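Local atomic coordinates of acyl-CoA dehydrogenase (Thermus thermophilus, PDB entry 2Z1Q), a protein that probably catalyses the FAD-dependent oxidation of saturated acyl-CoA thioesters to 2,3-dehydroacyl-CoA, passing the electrons to an acceptor. Residues B[314-319]-B[355-360]. Residues are numbered along the deposited sequence; the frame is centred on the assembly and turned at random.
Sequences YAAESA and KVLGSE
Where Leu357 meets Ala316 and Ala319 the contact is purely aliphatic, and the aromatic ring of the two segments, that of Tyr314, lies on another flank of helix 300-331. One face of that ring carries Ser318 OG, 3.5 Å above the plane and displaced toward the rim. The same hydroxyl donates to Tyr314 O at 2.9 Å, arriving 36° out of the carbonyl plane, while Ser318 N reaches this oxygen from the opposite face; two donors thus grip one acceptor. Tyr314 and Ser318 also bind helix 476-502, the ring hydroxyl at Ala495 O and Ser318 OG at Arg498.

The contact is a worked example of a large side chain set against small ones: a single methyl of Leu357 does the touching, and alanines receive it. Leu357 CD1 comes over the backbone of helix 300-331, 3.6 Å from Ala316 CA, and lies 4.0 Å from Ala319 CB, one turn of helix farther on. With CG roughly opposite the backbone N (chi1 -147°), the side chain extends across the gap; both its torsions stand well away from the usual staggered values.

The two helices belong to the all-helical C-terminal domain of the acyl-CoA dehydrogenase fold, whose core is an antiparallel helical bundle. The axes of segments 314-319 and 355-360 run roughly antiparallel, at 150°, and come within 9.4 Å. The nearest CA atoms across the segments are those of Ala316 and Gly358, 5.7 Å apart, one residue carrying a methyl and the other no side chain.

On the far flank of helix 348-372, Ser359 OG donates to Lys355 O at 2.7 Å, this time in the carbonyl plane. Val272 of helix 252-288 packs against Ala316, while Tyr513 of helix 505-528 touches both Ala315 and Leu357.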
loop_
_atom_site.group_PDB
_atom_site.type_symbol
_atom_site.label_atom_id
_atom_site.label_comp_id
_atom_site.label_asym_id
_atom_site.label_seq_id
_atom_site.Cartn_x
_atom_site.Cartn_y
_atom_site.Cartn_z
ATOM N N TYR B 314 14.966 -7.283 -8.569
ATOM C CA TYR B 314 16.352 -7.432 -9.002
ATOM C C TYR B 314 17.244 -6.363 -8.377
ATOM O O TYR B 314 18.332 -6.657 -7.871
ATOM C CB TYR B 314 16.444 -7.353 -10.533
ATOM C CG TYR B 314 17.862 -7.330 -11.045
ATOM C CD1 TYR B 314 18.645 -8.475 -11.027
ATOM C CD2 TYR B 314 18.434 -6.141 -11.518
ATOM C CE1 TYR B 314 19.968 -8.455 -11.460
ATOM C CE2 TYR B 314 19.752 -6.108 -11.954
ATOM C CZ TYR B 314 20.514 -7.273 -11.920
ATOM O OH TYR B 314 21.826 -7.289 -12.322
ATOM N N ALA B 315 16.781 -5.120 -8.399
ATOM C CA ALA B 315 17.545 -4.034 -7.814
ATOM C C ALA B 315 17.794 -4.280 -6.318
ATOM O O ALA B 315 18.937 -4.228 -5.868
ATOM C CB ALA B 315 16.819 -2.701 -8.022
ATOM N N ALA B 316 16.736 -4.555 -5.553
ATOM C CA ALA B 316 16.889 -4.786 -4.109
ATOM C C ALA B 316 17.806 -5.980 -3.835
ATOM O O ALA B 316 18.677 -5.928 -2.972
ATOM C CB ALA B 316 15.524 -5.026 -3.459
ATOM N N GLU B 317 17.586 -7.057 -4.577
ATOM C CA GLU B 317 18.388 -8.259 -4.413
ATOM C C GLU B 317 19.863 -7.953 -4.653
ATOM O O GLU B 317 20.726 -8.433 -3.922
ATOM C CB GLU B 317 17.951 -9.350 -5.402
ATOM C CG GLU B 317 18.672 -10.676 -5.157
ATOM C CD GLU B 317 18.568 -11.643 -6.331
ATOM O OE1 GLU B 317 18.672 -12.863 -6.090
ATOM O OE2 GLU B 317 18.385 -11.194 -7.489
ATOM N N SER B 318 20.147 -7.160 -5.682
ATOM C CA SER B 318 21.533 -6.839 -5.996
ATOM C C SER B 318 22.152 -5.987 -4.906
ATOM O O SER B 318 23.290 -6.232 -4.487
ATOM C CB SER B 318 21.623 -6.112 -7.345
ATOM O OG SER B 318 21.164 -6.932 -8.411
ATOM N N ALA B 319 21.411 -4.990 -4.435
ATOM C CA ALA B 319 21.924 -4.115 -3.390
ATOM C C ALA B 319 22.154 -4.868 -2.069
ATOM O O ALA B 319 23.149 -4.628 -1.382
ATOM C CB ALA B 319 20.977 -2.944 -3.174
ATOM N N LYS B 355 17.479 -1.873 3.904
ATOM C CA LYS B 355 16.352 -2.103 4.812
ATOM C C LYS B 355 15.130 -1.332 4.281
ATOM O O LYS B 355 14.025 -1.868 4.201
ATOM C CB LYS B 355 16.730 -1.663 6.240
ATOM C CG LYS B 355 15.569 -1.161 7.103
ATOM C CD LYS B 355 14.587 -2.247 7.423
ATOM C CE LYS B 355 13.131 -1.748 7.392
ATOM N NZ LYS B 355 12.788 -0.709 8.398
ATOM N N VAL B 356 15.349 -0.085 3.885
ATOM C CA VAL B 356 14.296 0.765 3.339
ATOM C C VAL B 356 13.904 0.292 1.946
ATOM O O VAL B 356 12.722 0.206 1.627
ATOM C CB VAL B 356 14.764 2.224 3.227
ATOM C CG1 VAL B 356 13.632 3.096 2.681
ATOM C CG2 VAL B 356 15.225 2.719 4.578
ATOM N N LEU B 357 14.906 -0.025 1.128
ATOM C CA LEU B 357 14.681 -0.476 -0.242
ATOM C C LEU B 357 13.897 -1.787 -0.270
ATOM O O LEU B 357 12.920 -1.930 -1.008
ATOM C CB LEU B 357 16.016 -0.711 -0.933
ATOM C CG LEU B 357 16.196 -0.456 -2.428
ATOM C CD1 LEU B 357 17.243 -1.454 -2.893
ATOM C CD2 LEU B 357 14.920 -0.610 -3.234
ATOM N N GLY B 358 14.341 -2.747 0.535
ATOM C CA GLY B 358 13.678 -4.036 0.553
ATOM C C GLY B 358 12.221 -3.957 0.940
ATOM O O GLY B 358 11.343 -4.385 0.196
ATOM N N SER B 359 11.962 -3.401 2.114
ATOM C CA SER B 359 10.590 -3.301 2.576
ATOM C C SER B 359 9.695 -2.556 1.586
ATOM O O SER B 359 8.569 -2.978 1.359
ATOM C CB SER B 359 10.543 -2.642 3.966
ATOM O OG SER B 359 11.333 -1.467 4.025
ATOM N N GLU B 360 10.191 -1.479 0.969
ATOM C CA GLU B 360 9.357 -0.724 0.027
ATOM C C GLU B 360 9.134 -1.452 -1.282
ATOM O O GLU B 360 8.086 -1.295 -1.913
ATOM C CB GLU B 360 9.938 0.672 -0.200
ATOM C CG GLU B 360 9.849 1.479 1.099
ATOM C CD GLU B 360 10.219 2.943 0.953
ATOM O OE1 GLU B 360 10.176 3.644 1.984
ATOM O OE2 GLU B 360 10.547 3.403 -0.170
#